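Exodeoxyribonuclease III (Neisseria meningitidis, PDB 2JC4) probably acts as a metal-dependent 3'-5' exonuclease on double-stranded DNA and takes part in DNA repair. Local coordinates at residues N7-N12 against E34-Q39. Residues are numbered along the deposited sequence; the frame is centred on the assembly and turned at random.
Sequences NVNSLN and ELKLDQ. With MG (magnesium ion), chain B.
Asn9 and Glu34 share one magnesium ion, through Asn9 OD1 at 2.5 Å and Glu34 OE1 at 2.4 Å. Four waters complete six ligands. Asn9 OD1 and Glu34 OE1 come within 3.4 Å of each other because both bind the metal.

Side-chain hydrogen bonds steady the two protein ligands. The extended Lys36 chain carries NZ to Asn9 OD1 (2.9 Å), so this oxygen serves both metal and ammonium. NZ also bonds a metal-bound water. Asn7 ND2 donates to Glu34 OE2 (2.9 Å) in a nearly straight bond. ND2 meets OE2 from above the carboxylate plane, and amide and carboxylate planes are turned 71° apart. Asp146 also accepts from ND2. Asn7 OD1 receives Asn9 N, forming an Asx turn.

Two backbone bonds join the segments: Ser10 N to Glu34 O (2.8 Å) and Leu11 N to Leu35 O (2.9 Å). Ser10 OG N-caps helix 11-23.

Leu11 and Leu35 lie side by side, CD2 against CD2, while Leu37 CD1 meets Leu11 CB.

Residues 7-12 link strand 2-7 to helix 11-23; residues 34-39 follow the neighbouring parallel strand 29-33. Together they build part of the metal-binding active site of the DNase I-like fold of the AP/ExoA family, beside the predicted catalytic residues Tyr105 and Asp146.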
loop_
_atom_site.group_PDB
_atom_site.type_symbol
_atom_site.label_atom_id
_atom_site.label_comp_id
_atom_site.label_asym_id
_atom_site.label_seq_id
_atom_site.Cartn_x
_atom_site.Cartn_y
_atom_site.Cartn_z
ATOM N N ASN A 7 -0.129 -5.744 2.024
ATOM C CA ASN A 7 -0.425 -6.586 0.869
ATOM C C ASN A 7 -0.428 -8.018 1.411
ATOM O O ASN A 7 0.616 -8.551 1.819
ATOM C CB ASN A 7 0.653 -6.387 -0.230
ATOM C CG ASN A 7 0.436 -7.271 -1.428
ATOM O OD1 ASN A 7 -0.058 -8.398 -1.302
ATOM N ND2 ASN A 7 0.810 -6.777 -2.607
ATOM N N VAL A 8 -1.622 -8.599 1.490
ATOM C CA VAL A 8 -1.835 -9.870 2.186
ATOM C C VAL A 8 -1.653 -11.082 1.281
ATOM O O VAL A 8 -1.729 -12.207 1.770
ATOM C CB VAL A 8 -3.266 -9.957 2.818
ATOM C CG1 VAL A 8 -3.411 -9.002 3.975
ATOM C CG2 VAL A 8 -4.381 -9.707 1.764
ATOM N N ASN A 9 -1.467 -10.862 -0.028
ATOM C CA ASN A 9 -1.234 -11.980 -0.969
ATOM C C ASN A 9 -2.309 -13.081 -0.855
ATOM O O ASN A 9 -1.995 -14.274 -0.644
ATOM C CB ASN A 9 0.167 -12.594 -0.743
ATOM C CG ASN A 9 0.522 -13.615 -1.793
ATOM O OD1 ASN A 9 0.075 -13.502 -2.917
ATOM N ND2 ASN A 9 1.333 -14.609 -1.433
ATOM N N SER A 10 -3.558 -12.651 -0.997
ATOM C CA SER A 10 -4.817 -13.414 -0.792
ATOM C C SER A 10 -5.398 -13.228 0.628
ATOM O O SER A 10 -4.814 -13.699 1.635
ATOM C CB SER A 10 -4.729 -14.912 -1.142
ATOM O OG SER A 10 -5.981 -15.483 -0.752
ATOM N N LEU A 11 -6.550 -12.566 0.717
ATOM C CA LEU A 11 -7.230 -12.448 2.016
ATOM C C LEU A 11 -7.841 -13.772 2.512
ATOM O O LEU A 11 -7.969 -13.977 3.718
ATOM C CB LEU A 11 -8.302 -11.351 1.989
ATOM C CG LEU A 11 -8.952 -11.031 3.326
ATOM C CD1 LEU A 11 -7.920 -10.695 4.394
ATOM C CD2 LEU A 11 -9.947 -9.865 3.160
ATOM N N ASN A 12 -8.200 -14.655 1.592
ATOM C CA ASN A 12 -8.639 -16.011 1.967
ATOM C C ASN A 12 -7.549 -16.675 2.803
ATOM O O ASN A 12 -7.806 -17.215 3.884
ATOM C CB ASN A 12 -8.937 -16.843 0.718
ATOM C CG ASN A 12 -10.121 -17.815 0.914
ATOM O OD1 ASN A 12 -10.476 -18.194 2.039
ATOM N ND2 ASN A 12 -10.745 -18.199 -0.198
ATOM N N GLU A 34 -4.227 -6.998 -2.669
ATOM C CA GLU A 34 -4.216 -8.382 -3.115
ATOM C C GLU A 34 -5.204 -9.199 -2.312
ATOM O O GLU A 34 -4.888 -10.290 -1.801
ATOM C CB GLU A 34 -2.803 -8.988 -3.117
ATOM C CG GLU A 34 -1.929 -8.397 -4.195
ATOM C CD GLU A 34 -0.683 -9.222 -4.461
ATOM O OE1 GLU A 34 -0.694 -10.467 -4.282
ATOM O OE2 GLU A 34 0.319 -8.609 -4.845
ATOM N N LEU A 35 -6.432 -8.691 -2.229
ATOM C CA LEU A 35 -7.511 -9.529 -1.665
ATOM C C LEU A 35 -7.591 -10.856 -2.416
ATOM O O LEU A 35 -7.751 -11.913 -1.796
ATOM C CB LEU A 35 -8.857 -8.837 -1.782
ATOM C CG LEU A 35 -8.969 -7.464 -1.160
ATOM C CD1 LEU A 35 -10.426 -7.021 -1.410
ATOM C CD2 LEU A 35 -8.646 -7.499 0.354
ATOM N N LYS A 36 -7.456 -10.799 -3.746
ATOM C CA LYS A 36 -7.612 -11.990 -4.599
ATOM C C LYS A 36 -8.935 -12.708 -4.343
ATOM O O LYS A 36 -9.003 -13.938 -4.283
ATOM C CB LYS A 36 -6.432 -12.941 -4.417
ATOM C CG LYS A 36 -5.102 -12.392 -4.940
ATOM C CD LYS A 36 -4.013 -13.484 -4.826
ATOM C CE LYS A 36 -2.630 -12.984 -5.177
ATOM N NZ LYS A 36 -1.675 -14.109 -5.145
ATOM N N LEU A 37 -9.996 -11.916 -4.211
ATOM C CA LEU A 37 -11.319 -12.436 -3.901
ATOM C C LEU A 37 -12.278 -11.575 -4.638
ATOM O O LEU A 37 -12.166 -10.344 -4.601
ATOM C CB LEU A 37 -11.608 -12.287 -2.394
ATOM C CG LEU A 37 -11.031 -13.296 -1.427
ATOM C CD1 LEU A 37 -11.330 -12.854 -0.019
ATOM C CD2 LEU A 37 -11.555 -14.687 -1.695
ATOM N N ASP A 38 -13.247 -12.200 -5.284
ATOM C CA ASP A 38 -14.334 -11.447 -5.917
ATOM C C ASP A 38 -15.122 -10.618 -4.903
ATOM O O ASP A 38 -15.140 -10.923 -3.711
ATOM C CB ASP A 38 -15.276 -12.402 -6.660
ATOM C CG ASP A 38 -16.074 -11.699 -7.757
ATOM O OD1 ASP A 38 -15.773 -10.505 -8.071
ATOM O OD2 ASP A 38 -17.014 -12.345 -8.291
ATOM N N GLN A 39 -15.800 -9.588 -5.391
ATOM C CA GLN A 39 -16.546 -8.670 -4.520
ATOM C C GLN A 39 -17.379 -9.430 -3.479
ATOM O O GLN A 39 -17.278 -9.161 -2.286
ATOM C CB GLN A 39 -17.460 -7.763 -5.363
ATOM C CG GLN A 39 -18.088 -6.606 -4.534
ATOM C CD GLN A 39 -17.075 -5.529 -4.173
ATOM O OE1 GLN A 39 -15.995 -5.429 -4.793
ATOM N NE2 GLN A 39 -17.422 -4.697 -3.200
HETATM MG MG MG B . 1.240 -11.806 -4.372
HETATM O O HOH W 1 1.757 -10.498 -2.640
HETATM O O HOH W 2 -1.648 -15.871 -2.770
HETATM O O HOH W 3 -7.759 -16.024 -3.292
HETATM O O HOH W 4 2.188 -10.174 -5.488
HETATM O O HOH W 5 0.552 -12.747 -6.237
HETATM O O HOH W 6 3.148 -12.915 -4.264
#